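Long-range contact in SusD superfamily protein (Parabacteroides distasonis, PDB 3OTN), which probably binds carbohydrate nutrients at the outer membrane as a member of the SusD family: residues I45-A55 and Y420-M428. Numbering follows the deposited sequence.
Sequences ILLLEYMTGKA and YENKMWFDM
With CG beside its backbone N and a bend at chi2 (-60°), the Glu-49 side chain brings its carboxylate to Asn-422, whose own CG lies beside its backbone N, and carboxylate and amide come to rest nearly coplanar, 11° apart. Glu-49 OE2 takes two bonds from one residue: Asn-422 ND2 reaches its anti lone pair at 2.9 Å, in the amide plane, while Asn-422 N meets it nearly along the C-O axis. The same ND2 also donates to Ile-45 O (3.0 Å), so both amide hydrogens are spent on the loop 45-55. Two waters also serve the carboxylate: one joins OE2 and Leu-48 O to Trp-425 N near the start of helix 424-431, the other joins OE1 to Tyr-420 N. Were Glu-49 an alanine, Asn-422 N would probably lose its acceptor, ND2 one of its two, and the amide could turn more easily. Farther along, Tyr-420 OH donates to Lys-54 O at 2.7 Å, Lys-54 O lying at the ring's edge, near its plane. Met-51 CB sits over a face of Trp-425, 3.5 Å from the six-membered ring centroid, a CH-pi contact; Leu-48 CD2 touches Phe-426 CZ, and the selenium of Met-424 lies against Lys-54 CG. Helix 79-100 borders Leu-48 through Trp-82. The contact thus illustrates how a buried carboxylate can be accommodated: neutral donors and bridging water, which probably stabilise its negative charge, tie an N-terminal loop to the turn leading into a C-terminal helix.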
ATOM      1  N   ILE A  45       8.641  -0.702   1.031  1.00 17.29           N
ATOM      2  CA  ILE A  45       7.473  -0.913   1.897  1.00 16.69           C
ATOM      3  C   ILE A  45       7.689  -0.515   3.344  1.00 18.22           C
ATOM      4  O   ILE A  45       6.722  -0.214   4.052  1.00 19.85           O
ATOM      5  CB  ILE A  45       6.909  -2.359   1.883  1.00 17.00           C
ATOM      6  CG1 ILE A  45       7.849  -3.372   2.564  1.00 18.01           C
ATOM      7  CG2 ILE A  45       6.509  -2.775   0.453  1.00 16.35           C
ATOM      8  CD1 ILE A  45       7.218  -4.791   2.635  1.00 17.65           C
ATOM      9  N   LEU A  46       8.949  -0.481   3.778  1.00 18.66           N
ATOM     10  CA  LEU A  46       9.253  -0.155   5.156  1.00 18.27           C
ATOM     11  C   LEU A  46       8.939   1.283   5.524  1.00 15.43           C
ATOM     12  O   LEU A  46       8.621   1.531   6.696  1.00 18.03           O
ATOM     13  CB  LEU A  46      10.712  -0.484   5.512  1.00 17.90           C
ATOM     14  CG  LEU A  46      11.203  -1.914   5.382  1.00 17.83           C
ATOM     15  CD1 LEU A  46      12.689  -1.984   5.601  1.00 19.50           C
ATOM     16  CD2 LEU A  46      10.463  -2.904   6.328  1.00 19.83           C
ATOM     17  N   LEU A  47       9.025   2.211   4.561  1.00 18.87           N
ATOM     18  CA  LEU A  47       8.751   3.636   4.819  1.00 19.25           C
ATOM     19  C   LEU A  47       7.370   3.837   5.414  1.00 19.14           C
ATOM     20  O   LEU A  47       7.186   4.668   6.317  1.00 16.96           O
ATOM     21  CB  LEU A  47       8.851   4.491   3.530  1.00 19.80           C
ATOM     22  CG  LEU A  47       8.684   6.027   3.696  1.00 19.83           C
ATOM     23  CD1 LEU A  47       9.782   6.642   4.586  1.00 23.36           C
ATOM     24  CD2 LEU A  47       8.655   6.760   2.339  1.00 15.61           C
ATOM     25  N   LEU A  48       6.412   3.078   4.888  1.00 16.47           N
ATOM     26  CA  LEU A  48       5.009   3.190   5.271  1.00 18.06           C
ATOM     27  C   LEU A  48       4.627   2.333   6.469  1.00 20.17           C
ATOM     28  O   LEU A  48       3.496   2.399   6.914  1.00 22.51           O
ATOM     29  CB  LEU A  48       4.115   2.870   4.079  1.00 17.34           C
ATOM     30  CG  LEU A  48       4.369   3.649   2.773  1.00 21.32           C
ATOM     31  CD1 LEU A  48       3.429   3.150   1.689  1.00 15.18           C
ATOM     32  CD2 LEU A  48       4.227   5.145   2.956  1.00 19.07           C
ATOM     33  N   GLU A  49       5.557   1.536   6.985  1.00 17.31           N
ATOM     34  CA  GLU A  49       5.332   0.765   8.210  1.00 19.46           C
ATOM     35  C   GLU A  49       6.104   1.251   9.405  1.00 19.33           C
ATOM     36  O   GLU A  49       5.712   0.982  10.553  1.00 20.36           O
ATOM     37  CB  GLU A  49       5.652  -0.712   7.968  1.00 17.97           C
ATOM     38  CG  GLU A  49       4.783  -1.354   6.832  1.00 21.13           C
ATOM     39  CD  GLU A  49       3.288  -1.316   7.118  1.00 20.56           C
ATOM     40  OE1 GLU A  49       2.867  -1.404   8.302  1.00 18.75           O
ATOM     41  OE2 GLU A  49       2.509  -1.207   6.155  1.00 19.95           O
ATOM     42  N   TYR A  50       7.209   1.936   9.169  1.00 20.57           N
ATOM     43  CA  TYR A  50       8.086   2.310  10.301  1.00 19.48           C
ATOM     44  C   TYR A  50       7.594   3.422  11.188  1.00 21.03           C
ATOM     45  O   TYR A  50       8.096   3.538  12.318  1.00 21.40           O
ATOM     46  CB  TYR A  50       9.507   2.570   9.831  1.00 22.30           C
ATOM     47  CG  TYR A  50      10.380   1.350   9.586  1.00 21.73           C
ATOM     48  CD1 TYR A  50      10.026   0.062  10.004  1.00 20.05           C
ATOM     49  CD2 TYR A  50      11.640   1.516   9.017  1.00 22.69           C
ATOM     50  CE1 TYR A  50      10.907  -1.001   9.839  1.00 21.16           C
ATOM     51  CE2 TYR A  50      12.499   0.455   8.829  1.00 20.60           C
ATOM     52  CZ  TYR A  50      12.122  -0.802   9.230  1.00 16.49           C
ATOM     53  OH  TYR A  50      13.033  -1.828   9.050  1.00 20.91           O
HETATM   54  N   MSE A  51       6.587   4.197  10.775  1.00 20.16           N
HETATM   55  CA  MSE A  51       6.093   5.257  11.634  1.00 19.84           C
HETATM   56  C   MSE A  51       4.770   4.950  12.314  1.00 22.56           C
HETATM   57  O   MSE A  51       4.340   5.743  13.138  1.00 24.86           O
HETATM   58  CB  MSE A  51       5.985   6.591  10.907  1.00 21.17           C
HETATM   59  CG  MSE A  51       7.325   7.165  10.464  1.00 27.47           C
HETATM   60 SE   MSE A  51       8.487   7.622  11.956  0.75 28.37          SE
HETATM   61  CE  MSE A  51       7.370   8.338  13.268  1.00 13.81           C
ATOM     62  N   THR A  52       4.165   3.792  12.044  1.00 22.93           N
ATOM     63  CA  THR A  52       2.908   3.448  12.676  1.00 21.77           C
ATOM     64  C   THR A  52       3.037   3.212  14.165  1.00 19.97           C
ATOM     65  O   THR A  52       2.044   3.319  14.872  1.00 20.02           O
ATOM     66  CB  THR A  52       2.238   2.172  12.102  1.00 21.30           C
ATOM     67  OG1 THR A  52       3.035   1.030  12.427  1.00 23.80           O
ATOM     68  CG2 THR A  52       2.042   2.257  10.591  1.00 20.72           C
ATOM     69  N   GLY A  53       4.236   2.857  14.633  1.00 19.81           N
ATOM     70  CA  GLY A  53       4.428   2.397  15.997  1.00 22.38           C
ATOM     71  C   GLY A  53       4.010   0.953  16.266  1.00 21.75           C
ATOM     72  O   GLY A  53       4.044   0.495  17.424  1.00 22.57           O
ATOM     73  N   LYS A  54       3.652   0.221  15.205  1.00 23.13           N
ATOM     74  CA  LYS A  54       3.223  -1.173  15.293  1.00 23.32           C
ATOM     75  C   LYS A  54       4.235  -2.166  14.701  1.00 23.14           C
ATOM     76  O   LYS A  54       3.951  -3.367  14.624  1.00 21.44           O
ATOM     77  CB  LYS A  54       1.911  -1.394  14.538  1.00 26.88           C
ATOM     78  CG  LYS A  54       0.828  -0.375  14.725  1.00 36.32           C
ATOM     79  CD  LYS A  54       0.306  -0.285  16.088  1.00 33.46           C
ATOM     80  CE  LYS A  54      -0.998   0.526  16.106  1.00 30.70           C
ATOM     81  NZ  LYS A  54      -1.142   1.169  17.446  1.00 22.50           N
ATOM     82  N   ALA A  55       5.396  -1.671  14.295  1.00 21.28           N
ATOM     83  CA  ALA A  55       6.450  -2.510  13.747  1.00 23.41           C
ATOM     84  C   ALA A  55       7.791  -2.018  14.244  1.00 23.98           C
ATOM     85  O   ALA A  55       7.998  -0.813  14.433  1.00 23.59           O
ATOM     86  CB  ALA A  55       6.422  -2.463  12.216  1.00 21.29           C
ATOM     87  N   TYR A 420       0.090  -4.312   7.974  1.00 17.79           N
ATOM     88  CA  TYR A 420       1.348  -4.558   7.299  1.00 17.10           C
ATOM     89  C   TYR A 420       1.215  -4.633   5.793  1.00 18.95           C
ATOM     90  O   TYR A 420       2.083  -5.216   5.137  1.00 18.79           O
ATOM     91  CB  TYR A 420       2.065  -5.786   7.892  1.00 18.79           C
ATOM     92  CG  TYR A 420       2.143  -5.666   9.425  1.00 12.77           C
ATOM     93  CD1 TYR A 420       2.823  -4.607  10.013  1.00 20.34           C
ATOM     94  CD2 TYR A 420       1.495  -6.561  10.251  1.00 17.97           C
ATOM     95  CE1 TYR A 420       2.874  -4.459  11.400  1.00 19.83           C
ATOM     96  CE2 TYR A 420       1.529  -6.415  11.653  1.00 21.13           C
ATOM     97  CZ  TYR A 420       2.224  -5.356  12.208  1.00 18.41           C
ATOM     98  OH  TYR A 420       2.297  -5.182  13.583  1.00 23.23           O
ATOM     99  N   GLU A 421       0.140  -4.036   5.262  1.00 18.08           N
ATOM    100  CA  GLU A 421      -0.136  -3.969   3.808  1.00 18.59           C
ATOM    101  C   GLU A 421       0.008  -2.559   3.250  1.00 18.80           C
ATOM    102  O   GLU A 421      -0.510  -2.259   2.167  1.00 17.84           O
ATOM    103  CB  GLU A 421      -1.563  -4.481   3.522  1.00 18.30           C
ATOM    104  CG  GLU A 421      -1.802  -5.948   3.782  1.00 21.90           C
ATOM    105  CD  GLU A 421      -3.279  -6.389   3.521  1.00 21.82           C
ATOM    106  OE1 GLU A 421      -3.844  -6.057   2.471  1.00 27.36           O
ATOM    107  OE2 GLU A 421      -3.857  -7.068   4.384  1.00 23.16           O
ATOM    108  N   ASN A 422       0.722  -1.691   3.970  1.00 17.07           N
ATOM    109  CA  ASN A 422       0.988  -0.320   3.541  1.00 16.37           C
ATOM    110  C   ASN A 422      -0.280   0.523   3.438  1.00 17.97           C
ATOM    111  O   ASN A 422      -0.414   1.362   2.534  1.00 19.86           O
ATOM    112  CB  ASN A 422       1.809  -0.302   2.199  1.00 18.07           C
ATOM    113  CG  ASN A 422       3.344  -0.472   2.389  1.00 20.07           C
ATOM    114  OD1 ASN A 422       4.089  -0.293   1.428  1.00 17.16           O
ATOM    115  ND2 ASN A 422       3.805  -0.860   3.587  1.00 18.86           N
ATOM    116  N   LYS A 423      -1.235   0.295   4.340  1.00 19.63           N
ATOM    117  CA  LYS A 423      -2.498   1.087   4.387  1.00 18.71           C
ATOM    118  C   LYS A 423      -2.659   1.922   5.639  1.00 20.37           C
ATOM    119  O   LYS A 423      -3.282   2.991   5.603  1.00 21.43           O
ATOM    120  CB  LYS A 423      -3.727   0.149   4.314  1.00 18.99           C
ATOM    121  CG  LYS A 423      -3.799  -0.726   3.091  1.00 25.11           C
ATOM    122  CD  LYS A 423      -3.909   0.083   1.821  1.00 21.13           C
ATOM    123  CE  LYS A 423      -3.827  -0.830   0.590  1.00 27.44           C
ATOM    124  NZ  LYS A 423      -4.381  -0.111  -0.552  1.00 31.60           N
HETATM  125  N   MSE A 424      -2.148   1.388   6.751  1.00 19.71           N
HETATM  126  CA  MSE A 424      -2.351   1.944   8.074  1.00 19.66           C
HETATM  127  C   MSE A 424      -1.763   3.374   8.199  1.00 22.38           C
HETATM  128  O   MSE A 424      -2.403   4.268   8.782  1.00 17.52           O
HETATM  129  CB  MSE A 424      -1.739   0.986   9.114  1.00 17.39           C
HETATM  130  CG  MSE A 424      -1.924   1.371  10.534  1.00 18.02           C
HETATM  131 SE   MSE A 424      -0.939   0.157  11.711  0.75 17.99          SE
HETATM  132  CE  MSE A 424      -2.121  -1.413  11.552  1.00 16.98           C
ATOM    133  N   TRP A 425      -0.544   3.580   7.699  1.00 19.83           N
ATOM    134  CA  TRP A 425       0.105   4.896   7.828  1.00 20.40           C
ATOM    135  C   TRP A 425      -0.762   5.961   7.113  1.00 21.12           C
ATOM    136  O   TRP A 425      -1.066   7.001   7.682  1.00 22.55           O
ATOM    137  CB  TRP A 425       1.531   4.901   7.289  1.00 18.16           C
ATOM    138  CG  TRP A 425       2.219   6.231   7.478  1.00 22.01           C
ATOM    139  CD1 TRP A 425       2.628   7.063   6.502  1.00 23.56           C
ATOM    140  CD2 TRP A 425       2.487   6.899   8.713  1.00 19.75           C
ATOM    141  NE1 TRP A 425       3.179   8.192   7.034  1.00 23.95           N
ATOM    142  CE2 TRP A 425       3.112   8.121   8.394  1.00 27.59           C
ATOM    143  CE3 TRP A 425       2.274   6.585  10.046  1.00 20.20           C
ATOM    144  CZ2 TRP A 425       3.515   9.027   9.366  1.00 26.33           C
ATOM    145  CZ3 TRP A 425       2.662   7.473  11.011  1.00 30.39           C
ATOM    146  CH2 TRP A 425       3.283   8.684  10.669  1.00 25.16           C
ATOM    147  N   PHE A 426      -1.180   5.653   5.896  1.00 21.43           N
ATOM    148  CA  PHE A 426      -2.086   6.540   5.143  1.00 22.10           C
ATOM    149  C   PHE A 426      -3.439   6.784   5.865  1.00 21.70           C
ATOM    150  O   PHE A 426      -3.923   7.918   5.889  1.00 21.80           O
ATOM    151  CB  PHE A 426      -2.335   5.998   3.732  1.00 20.37           C
ATOM    152  CG  PHE A 426      -1.106   6.018   2.826  1.00 22.04           C
ATOM    153  CD1 PHE A 426      -0.189   7.056   2.866  1.00 20.51           C
ATOM    154  CD2 PHE A 426      -0.892   4.978   1.936  1.00 18.73           C
ATOM    155  CE1 PHE A 426       0.924   7.068   2.012  1.00 29.45           C
ATOM    156  CE2 PHE A 426       0.194   4.972   1.086  1.00 24.12           C
ATOM    157  CZ  PHE A 426       1.109   6.020   1.118  1.00 22.00           C
ATOM    158  N   ASP A 427      -4.014   5.749   6.479  1.00 19.81           N
ATOM    159  CA  ASP A 427      -5.214   5.955   7.342  1.00 22.09           C
ATOM    160  C   ASP A 427      -4.956   6.962   8.500  1.00 21.47           C
ATOM    161  O   ASP A 427      -5.753   7.873   8.764  1.00 22.03           O
ATOM    162  CB  ASP A 427      -5.678   4.638   7.970  1.00 24.11           C
ATOM    163  CG  ASP A 427      -6.299   3.687   6.992  1.00 23.73           C
ATOM    164  OD1 ASP A 427      -6.510   4.002   5.793  1.00 27.78           O
ATOM    165  OD2 ASP A 427      -6.620   2.570   7.463  1.00 29.93           O
HETATM  166  N   MSE A 428      -3.828   6.796   9.162  1.00 18.42           N
HETATM  167  CA  MSE A 428      -3.436   7.685  10.244  1.00 19.89           C
HETATM  168  C   MSE A 428      -3.310   9.146   9.770  1.00 21.71           C
HETATM  169  O   MSE A 428      -3.738  10.059  10.467  1.00 22.01           O
HETATM  170  CB  MSE A 428      -2.142   7.200  10.917  1.00 19.99           C
HETATM  171  CG  MSE A 428      -2.277   5.877  11.660  1.00 20.50           C
HETATM  172 SE   MSE A 428      -0.532   5.279  12.298  0.75 18.97          SE
HETATM  173  CE  MSE A 428      -1.006   3.720  13.384  1.00 19.44           C
TER
HETATM  174  O   HOH W   1       1.068   1.467   6.521  1.00 18.29           O
HETATM  175  O   HOH W   2       0.270  -1.579   8.959  1.00 18.91           O